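Side-chain contacts in glyoxylate-induced Protein (Pseudomonas aeruginosa, PDB 1SQ4), which is a bicupin of unknown function that may act as a ureidoglycine aminohydrolase, the activity generally assigned to its family: residues T159-I164 with R257-L262; G174-T179 with P205-H210. All coordinates share one frame; numbering follows the deposited sequence.

Interaction 1: residues T159-I164 with R257-L262; sequences TNEQDI and RFRYLL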
ATOM      1  N   THR A 159      19.822 -35.347 -26.457  1.00  9.53           N
ATOM      2  CA  THR A 159      18.827 -36.333 -26.089  1.00 10.97           C
ATOM      3  C   THR A 159      17.454 -35.672 -26.154  1.00 12.11           C
ATOM      4  O   THR A 159      17.341 -34.536 -26.612  1.00 13.82           O
ATOM      5  CB  THR A 159      19.111 -36.858 -24.658  1.00 10.99           C
ATOM      6  OG1 THR A 159      18.137 -37.845 -24.290  1.00 12.45           O
ATOM      7  CG2 THR A 159      19.086 -35.710 -23.660  1.00  9.60           C
ATOM      8  N   ASN A 160      16.418 -36.383 -25.716  1.00 11.16           N
ATOM      9  CA  ASN A 160      15.064 -35.842 -25.723  1.00 12.62           C
ATOM     10  C   ASN A 160      14.417 -36.149 -24.368  1.00 12.62           C
ATOM     11  O   ASN A 160      14.477 -37.272 -23.876  1.00 13.73           O
ATOM     12  CB  ASN A 160      14.259 -36.441 -26.891  1.00 13.45           C
ATOM     13  CG  ASN A 160      12.912 -35.749 -27.105  1.00 15.10           C
ATOM     14  OD1 ASN A 160      12.038 -35.800 -26.240  1.00 14.87           O
ATOM     15  ND2 ASN A 160      12.746 -35.099 -28.260  1.00 11.90           N
ATOM     16  N   GLU A 161      13.813 -35.136 -23.763  1.00 12.10           N
ATOM     17  CA  GLU A 161      13.206 -35.285 -22.457  1.00 12.84           C
ATOM     18  C   GLU A 161      12.161 -36.379 -22.405  1.00 13.85           C
ATOM     19  O   GLU A 161      11.930 -36.950 -21.349  1.00 14.78           O
ATOM     20  CB  GLU A 161      12.613 -33.944 -22.011  1.00 11.98           C
ATOM     21  CG  GLU A 161      11.392 -33.489 -22.797  1.00  8.91           C
ATOM     22  CD  GLU A 161      10.109 -33.846 -22.101  1.00  8.40           C
ATOM     23  OE1 GLU A 161       9.035 -33.465 -22.606  1.00  9.99           O
ATOM     24  OE2 GLU A 161      10.165 -34.505 -21.039  1.00  8.67           O
ATOM     25  N   GLN A 162      11.534 -36.675 -23.539  1.00 15.25           N
ATOM     26  CA  GLN A 162      10.502 -37.716 -23.592  1.00 17.20           C
ATOM     27  C   GLN A 162      11.109 -39.105 -23.404  1.00 18.32           C
ATOM     28  O   GLN A 162      10.389 -40.089 -23.226  1.00 20.27           O
ATOM     29  CB  GLN A 162       9.753 -37.680 -24.930  1.00 18.71           C
ATOM     30  CG  GLN A 162       8.953 -36.398 -25.176  1.00 23.62           C
ATOM     31  CD  GLN A 162       8.244 -36.381 -26.528  1.00 26.80           C
ATOM     32  OE1 GLN A 162       8.851 -36.643 -27.570  1.00 29.12           O
ATOM     33  NE2 GLN A 162       6.957 -36.058 -26.513  1.00 28.33           N
ATOM     34  N   ASP A 163      12.434 -39.174 -23.432  1.00 16.83           N
ATOM     35  CA  ASP A 163      13.135 -40.428 -23.290  1.00 15.74           C
ATOM     36  C   ASP A 163      13.725 -40.531 -21.895  1.00 16.08           C
ATOM     37  O   ASP A 163      14.361 -41.524 -21.537  1.00 18.01           O
ATOM     38  CB  ASP A 163      14.237 -40.522 -24.355  1.00 16.10           C
ATOM     39  CG  ASP A 163      13.681 -40.522 -25.780  1.00 17.73           C
ATOM     40  OD1 ASP A 163      14.406 -40.102 -26.713  1.00 16.43           O
ATOM     41  OD2 ASP A 163      12.520 -40.952 -25.971  1.00 18.53           O
ATOM     42  N   ILE A 164      13.502 -39.505 -21.093  1.00 15.81           N
ATOM     43  CA  ILE A 164      14.039 -39.498 -19.743  1.00 16.03           C
ATOM     44  C   ILE A 164      12.956 -39.719 -18.716  1.00 16.70           C
ATOM     45  O   ILE A 164      11.967 -38.983 -18.667  1.00 17.16           O
ATOM     46  CB  ILE A 164      14.751 -38.167 -19.444  1.00 15.17           C
ATOM     47  CG1 ILE A 164      16.003 -38.052 -20.313  1.00 13.17           C
ATOM     48  CG2 ILE A 164      15.107 -38.086 -17.977  1.00 15.51           C
ATOM     49  CD1 ILE A 164      16.749 -36.775 -20.131  1.00 13.52           C
ATOM     50  N   ARG A 257      -1.389 -32.303 -17.860  1.00 19.50           N
ATOM     51  CA  ARG A 257      -0.177 -32.176 -17.067  1.00 16.45           C
ATOM     52  C   ARG A 257       0.287 -30.719 -17.077  1.00 14.10           C
ATOM     53  O   ARG A 257       0.115 -30.020 -18.068  1.00 13.78           O
ATOM     54  CB  ARG A 257       0.913 -33.103 -17.618  1.00 15.21           C
ATOM     55  CG  ARG A 257       1.982 -33.453 -16.596  1.00 14.96           C
ATOM     56  CD  ARG A 257       2.749 -34.724 -16.951  1.00 11.85           C
ATOM     57  NE  ARG A 257       3.374 -34.618 -18.262  1.00 12.53           N
ATOM     58  CZ  ARG A 257       4.594 -35.059 -18.558  1.00 11.98           C
ATOM     59  NH1 ARG A 257       5.343 -35.650 -17.635  1.00  9.81           N
ATOM     60  NH2 ARG A 257       5.071 -34.890 -19.783  1.00 11.47           N
ATOM     61  N   PHE A 258       0.849 -30.258 -15.965  1.00 12.54           N
ATOM     62  CA  PHE A 258       1.335 -28.879 -15.857  1.00 11.18           C
ATOM     63  C   PHE A 258       2.835 -28.944 -15.662  1.00 10.37           C
ATOM     64  O   PHE A 258       3.299 -29.530 -14.689  1.00 12.47           O
ATOM     65  CB  PHE A 258       0.707 -28.179 -14.650  1.00  8.88           C
ATOM     66  CG  PHE A 258       1.335 -26.855 -14.330  1.00  6.96           C
ATOM     67  CD1 PHE A 258       1.213 -25.781 -15.206  1.00  6.76           C
ATOM     68  CD2 PHE A 258       2.058 -26.679 -13.154  1.00  5.98           C
ATOM     69  CE1 PHE A 258       1.806 -24.549 -14.917  1.00  4.92           C
ATOM     70  CE2 PHE A 258       2.653 -25.452 -12.857  1.00  4.64           C
ATOM     71  CZ  PHE A 258       2.525 -24.383 -13.742  1.00  3.40           C
ATOM     72  N   ARG A 259       3.608 -28.347 -16.556  1.00  8.11           N
ATOM     73  CA  ARG A 259       5.045 -28.443 -16.384  1.00  7.62           C
ATOM     74  C   ARG A 259       5.829 -27.254 -16.910  1.00  7.07           C
ATOM     75  O   ARG A 259       5.388 -26.565 -17.821  1.00  9.55           O
ATOM     76  CB  ARG A 259       5.548 -29.762 -17.003  1.00  7.01           C
ATOM     77  CG  ARG A 259       5.058 -30.067 -18.425  1.00  5.68           C
ATOM     78  CD  ARG A 259       5.139 -31.566 -18.780  1.00  3.24           C
ATOM     79  NE  ARG A 259       6.469 -32.145 -18.584  1.00  1.16           N
ATOM     80  CZ  ARG A 259       7.233 -32.630 -19.559  1.00  1.00           C
ATOM     81  NH1 ARG A 259       6.806 -32.609 -20.812  1.00  4.19           N
ATOM     82  NH2 ARG A 259       8.429 -33.130 -19.284  1.00  1.00           N
ATOM     83  N   TYR A 260       6.984 -26.990 -16.317  1.00  5.83           N
ATOM     84  CA  TYR A 260       7.761 -25.870 -16.775  1.00  5.21           C
ATOM     85  C   TYR A 260       9.238 -26.105 -16.800  1.00  6.00           C
ATOM     86  O   TYR A 260       9.780 -26.867 -16.007  1.00  7.94           O
ATOM     87  CB  TYR A 260       7.467 -24.632 -15.940  1.00  6.24           C
ATOM     88  CG  TYR A 260       7.596 -24.824 -14.450  1.00  7.97           C
ATOM     89  CD1 TYR A 260       6.460 -24.843 -13.634  1.00  7.85           C
ATOM     90  CD2 TYR A 260       8.850 -24.929 -13.837  1.00  9.19           C
ATOM     91  CE1 TYR A 260       6.565 -24.954 -12.253  1.00  6.81           C
ATOM     92  CE2 TYR A 260       8.963 -25.038 -12.448  1.00  7.20           C
ATOM     93  CZ  TYR A 260       7.817 -25.047 -11.669  1.00  8.26           C
ATOM     94  OH  TYR A 260       7.904 -25.124 -10.299  1.00 10.38           O
ATOM     95  N   LEU A 261       9.881 -25.439 -17.744  1.00  6.95           N
ATOM     96  CA  LEU A 261      11.318 -25.516 -17.912  1.00  7.03           C
ATOM     97  C   LEU A 261      11.925 -24.648 -16.814  1.00  7.56           C
ATOM     98  O   LEU A 261      11.455 -23.542 -16.560  1.00  9.24           O
ATOM     99  CB  LEU A 261      11.678 -24.966 -19.287  1.00  7.02           C
ATOM    100  CG  LEU A 261      13.148 -24.820 -19.631  1.00  7.68           C
ATOM    101  CD1 LEU A 261      13.755 -26.184 -19.910  1.00  8.99           C
ATOM    102  CD2 LEU A 261      13.276 -23.919 -20.844  1.00  8.14           C
ATOM    103  N   LEU A 262      12.967 -25.149 -16.166  1.00  7.32           N
ATOM    104  CA  LEU A 262      13.621 -24.418 -15.087  1.00  5.02           C
ATOM    105  C   LEU A 262      15.133 -24.439 -15.225  1.00  4.34           C
ATOM    106  O   LEU A 262      15.727 -25.477 -15.531  1.00  5.08           O
ATOM    107  CB  LEU A 262      13.225 -25.037 -13.742  1.00  4.86           C
ATOM    108  CG  LEU A 262      13.865 -24.507 -12.449  1.00  3.10           C
ATOM    109  CD1 LEU A 262      13.033 -24.971 -11.271  1.00  1.00           C
ATOM    110  CD2 LEU A 262      15.302 -24.983 -12.306  1.00  2.75           C
TER
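The guanidinium of Arg259 meets the carboxylate of Glu161 at its edge, with Glu161 CD in the guanidinium plane, while one of its faces carries the end of Arg257, offset toward the rim. In return, Arg259 NE sits over one face of the Arg257 guanidinium. The edge contact is an end-on, two-pronged salt bridge joining the two halves of a bicupin: Glu161 follows the edge strand 157-160 of the sheet built from the N-terminal half, and Arg259 lies on strand 258-265 of the C-terminal one. Arg259 NH1 donates to Glu161 OE1 at 3.0 Å, and NH2 of the same arginine donates to Glu161 OE2 at 2.8 Å, both along nearly straight N-H bonds. Both oxygens stay close to the guanidinium plane, yet the carboxylate is turned 44° from it. The donor to OE1 comes on the syn side but tilted out of the carboxylate plane; the donor to OE2 comes from farther above that plane. A bend at chi2 (97°) turns the Glu161 carboxylate to meet an arginine arriving from the opposite direction. Further bonds fix both groups: Glu161 OE1 with Tyr6 OH, and Arg259 NE with Asn197 OD1, while Ile195 packs against both side chains. The two charged residues are buried, and each probably offsets the other's charge; Glu161 OE1 lies 5.1 Å from Arg257 NH2, not in contact, so its charge may also be felt there. At the start of the 3-10 turn carrying Glu161, an Asx turn forms as Gln162 N donates to Asn160 OD1 at 2.9 Å.

Interaction 2: residues G174-T179 with P205-H210; sequences GRWSTT and PFAETH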
ATOM      1  N   GLY A 174       3.169 -39.021  -5.428  1.00 53.73           N
ATOM      2  CA  GLY A 174       3.779 -39.097  -6.747  1.00 50.10           C
ATOM      3  C   GLY A 174       3.150 -38.203  -7.808  1.00 47.76           C
ATOM      4  O   GLY A 174       3.227 -38.508  -9.001  1.00 46.99           O
ATOM      5  N   ARG A 175       2.533 -37.103  -7.375  1.00 45.37           N
ATOM      6  CA  ARG A 175       1.889 -36.139  -8.272  1.00 42.77           C
ATOM      7  C   ARG A 175       2.861 -35.021  -8.664  1.00 38.71           C
ATOM      8  O   ARG A 175       2.475 -34.052  -9.317  1.00 38.78           O
ATOM      9  CB  ARG A 175       0.677 -35.495  -7.583  1.00 45.57           C
ATOM     10  CG  ARG A 175      -0.686 -36.131  -7.840  1.00 50.40           C
ATOM     11  CD  ARG A 175      -0.771 -37.588  -7.391  1.00 55.63           C
ATOM     12  NE  ARG A 175      -2.162 -38.025  -7.269  1.00 59.24           N
ATOM     13  CZ  ARG A 175      -3.038 -38.071  -8.270  1.00 61.37           C
ATOM     14  NH1 ARG A 175      -2.678 -37.714  -9.498  1.00 59.97           N
ATOM     15  NH2 ARG A 175      -4.293 -38.444  -8.030  1.00 63.58           N
ATOM     16  N   TRP A 176       4.117 -35.152  -8.261  1.00 33.14           N
ATOM     17  CA  TRP A 176       5.115 -34.137  -8.548  1.00 27.42           C
ATOM     18  C   TRP A 176       6.436 -34.848  -8.809  1.00 26.64           C
ATOM     19  O   TRP A 176       6.849 -35.708  -8.035  1.00 27.41           O
ATOM     20  CB  TRP A 176       5.201 -33.191  -7.346  1.00 24.03           C
ATOM     21  CG  TRP A 176       6.157 -32.066  -7.481  1.00 20.56           C
ATOM     22  CD1 TRP A 176       6.447 -31.371  -8.616  1.00 20.68           C
ATOM     23  CD2 TRP A 176       6.947 -31.483  -6.440  1.00 18.05           C
ATOM     24  NE1 TRP A 176       7.375 -30.391  -8.349  1.00 18.71           N
ATOM     25  CE2 TRP A 176       7.699 -30.438  -7.021  1.00 17.29           C
ATOM     26  CE3 TRP A 176       7.095 -31.740  -5.074  1.00 16.93           C
ATOM     27  CZ2 TRP A 176       8.588 -29.652  -6.283  1.00 15.97           C
ATOM     28  CZ3 TRP A 176       7.980 -30.957  -4.338  1.00 14.75           C
ATOM     29  CH2 TRP A 176       8.714 -29.928  -4.945  1.00 14.68           C
ATOM     30  N   SER A 177       7.092 -34.503  -9.911  1.00 25.06           N
ATOM     31  CA  SER A 177       8.349 -35.139 -10.276  1.00 22.59           C
ATOM     32  C   SER A 177       9.226 -34.151 -11.020  1.00 21.57           C
ATOM     33  O   SER A 177       8.791 -33.050 -11.332  1.00 21.86           O
ATOM     34  CB  SER A 177       8.073 -36.333 -11.174  1.00 22.34           C
ATOM     35  OG  SER A 177       7.416 -35.898 -12.354  1.00 23.99           O
ATOM     36  N   THR A 178      10.451 -34.562 -11.332  1.00 19.90           N
ATOM     37  CA  THR A 178      11.386 -33.696 -12.030  1.00 19.04           C
ATOM     38  C   THR A 178      12.210 -34.499 -13.030  1.00 19.10           C
ATOM     39  O   THR A 178      12.657 -35.608 -12.725  1.00 19.13           O
ATOM     40  CB  THR A 178      12.368 -33.039 -11.035  1.00 19.49           C
ATOM     41  OG1 THR A 178      11.635 -32.321 -10.040  1.00 22.04           O
ATOM     42  CG2 THR A 178      13.305 -32.090 -11.753  1.00 21.40           C
ATOM     43  N   THR A 179      12.414 -33.950 -14.222  1.00 16.66           N
ATOM     44  CA  THR A 179      13.226 -34.636 -15.207  1.00 15.95           C
ATOM     45  C   THR A 179      14.556 -33.903 -15.302  1.00 14.88           C
ATOM     46  O   THR A 179      14.594 -32.711 -15.582  1.00 14.42           O
ATOM     47  CB  THR A 179      12.557 -34.656 -16.579  1.00 17.97           C
ATOM     48  OG1 THR A 179      13.397 -33.986 -17.530  1.00 19.63           O
ATOM     49  CG2 THR A 179      11.202 -33.981 -16.515  1.00 18.25           C
ATOM     50  N   PRO A 205       2.350 -27.475  -1.232  1.00 18.08           N
ATOM     51  CA  PRO A 205       2.738 -26.422  -0.296  1.00 15.75           C
ATOM     52  C   PRO A 205       4.182 -25.963  -0.400  1.00 14.52           C
ATOM     53  O   PRO A 205       4.487 -24.818  -0.090  1.00 13.74           O
ATOM     54  CB  PRO A 205       2.407 -27.034   1.058  1.00 15.97           C
ATOM     55  CG  PRO A 205       2.568 -28.496   0.812  1.00 17.84           C
ATOM     56  CD  PRO A 205       1.891 -28.669  -0.503  1.00 17.15           C
ATOM     57  N   PHE A 206       5.075 -26.848  -0.818  1.00 14.74           N
ATOM     58  CA  PHE A 206       6.475 -26.464  -0.962  1.00 17.17           C
ATOM     59  C   PHE A 206       6.986 -26.926  -2.322  1.00 17.07           C
ATOM     60  O   PHE A 206       7.421 -28.069  -2.482  1.00 17.97           O
ATOM     61  CB  PHE A 206       7.328 -27.065   0.159  1.00 18.11           C
ATOM     62  CG  PHE A 206       6.906 -26.638   1.542  1.00 21.47           C
ATOM     63  CD1 PHE A 206       5.849 -27.274   2.192  1.00 23.41           C
ATOM     64  CD2 PHE A 206       7.560 -25.593   2.196  1.00 22.90           C
ATOM     65  CE1 PHE A 206       5.450 -26.876   3.472  1.00 22.78           C
ATOM     66  CE2 PHE A 206       7.168 -25.187   3.476  1.00 21.51           C
ATOM     67  CZ  PHE A 206       6.111 -25.829   4.114  1.00 22.00           C
ATOM     68  N   ALA A 207       6.925 -26.036  -3.306  1.00 15.74           N
ATOM     69  CA  ALA A 207       7.359 -26.382  -4.650  1.00 15.48           C
ATOM     70  C   ALA A 207       8.706 -25.779  -5.007  1.00 14.80           C
ATOM     71  O   ALA A 207       9.158 -25.880  -6.154  1.00 15.16           O
ATOM     72  CB  ALA A 207       6.306 -25.952  -5.660  1.00 15.29           C
ATOM     73  N   GLU A 208       9.339 -25.143  -4.029  1.00 13.58           N
ATOM     74  CA  GLU A 208      10.639 -24.526  -4.249  1.00 13.69           C
ATOM     75  C   GLU A 208      11.655 -25.632  -4.492  1.00 12.23           C
ATOM     76  O   GLU A 208      11.709 -26.602  -3.744  1.00 12.61           O
ATOM     77  CB  GLU A 208      11.033 -23.687  -3.025  1.00 16.37           C
ATOM     78  CG  GLU A 208      12.298 -22.839  -3.200  1.00 20.84           C
ATOM     79  CD  GLU A 208      12.238 -21.511  -2.423  1.00 24.35           C
ATOM     80  OE1 GLU A 208      11.993 -21.542  -1.190  1.00 26.53           O
ATOM     81  OE2 GLU A 208      12.439 -20.438  -3.047  1.00 20.94           O
ATOM     82  N   THR A 209      12.440 -25.505  -5.554  1.00 11.87           N
ATOM     83  CA  THR A 209      13.448 -26.513  -5.859  1.00 10.79           C
ATOM     84  C   THR A 209      14.831 -25.907  -5.795  1.00 10.61           C
ATOM     85  O   THR A 209      15.819 -26.619  -5.862  1.00 11.69           O
ATOM     86  CB  THR A 209      13.267 -27.113  -7.258  1.00 10.57           C
ATOM     87  OG1 THR A 209      13.145 -26.054  -8.216  1.00 11.89           O
ATOM     88  CG2 THR A 209      12.040 -27.995  -7.305  1.00 10.02           C
ATOM     89  N   HIS A 210      14.898 -24.588  -5.675  1.00 10.72           N
ATOM     90  CA  HIS A 210      16.180 -23.896  -5.599  1.00 10.73           C
ATOM     91  C   HIS A 210      16.008 -22.778  -4.603  1.00  9.90           C
ATOM     92  O   HIS A 210      14.938 -22.196  -4.524  1.00  9.98           O
ATOM     93  CB  HIS A 210      16.565 -23.312  -6.955  1.00 11.12           C
ATOM     94  CG  HIS A 210      18.001 -22.919  -7.052  1.00  8.91           C
ATOM     95  ND1 HIS A 210      19.023 -23.760  -6.676  1.00  9.40           N
ATOM     96  CD2 HIS A 210      18.589 -21.794  -7.525  1.00  7.99           C
ATOM     97  CE1 HIS A 210      20.181 -23.173  -6.917  1.00  9.30           C
ATOM     98  NE2 HIS A 210      19.943 -21.980  -7.434  1.00  9.12           N
TER
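In the C-terminal cupin barrel, the indole of Trp176 on strand 176-179 reaches the loop that links strand 203-204 to strand 212-220. The six-membered ring makes the contact. Its CH2 lies 3.3 Å from the backbone oxygen of Phe206, and CZ3 is also close to that oxygen. CH2 of Trp176 is 3.8 Å from Ala207 CA. Trp176 CZ2 then approaches the Ala207 methyl, CB, at 4.4 Å, and the methyl CG2 of Thr209 at 4.0 Å. Phe206 O, Ala207 CA and Thr209 CG2 all approach the indole obliquely. With CG anti to the backbone N (chi1 -179°), the ring is carried away from its own strand and spans a backbone separation of 9.0 Å between Trp176 CA and Ala207 CA. Thr209 turns its CG2 anti to its carbonyl carbon, presenting that methyl to the tryptophan; its side chain also lies about 4 Å from a bound thiocyanate, probably brought in by the crystallisation liquor. Within the barrel Trp176 stacks on Phe198, touches Val196 of the neighbouring strand, and packs on Met169; Ala207 also rests on Phe198. The benzyl group of Phe206 leads away from the tryptophan and joins the subunit interface, where its ring makes a cation-pi contact with Arg39 of the second subunit and packs on Pro14 of that subunit. No hydrogen bond crosses between 174-179 and 205-210. Ring carbons meet a carbonyl oxygen, an alpha carbon and two methyls, so the contact is mainly dispersion packing, with at most a weak electrostatic attraction, probably between ring C-H groups and the oxygen.

In the fold
From the N terminus, the chain first lends strands 25-26 and 30-33 to the C-terminal sheet, then builds the N-terminal one up to its edge strand 157-160, whose turn enters interaction 1. It then crosses into the C-terminal barrel, where 174-179 and 205-210 close a short loop of 25 intervening residues. Finally 257-262 arrives on the last strand, 258-265, and completes interaction 1, so the long loop of 92 residues encloses the short one without crossing it. Interaction 1 ties one cupin half to the other; interaction 2 fastens a connecting loop to strand 176-179 of the second half. Their centres lie 13 Å apart, and they touch where Leu262 packs on Thr209 and Arg259 on Thr179.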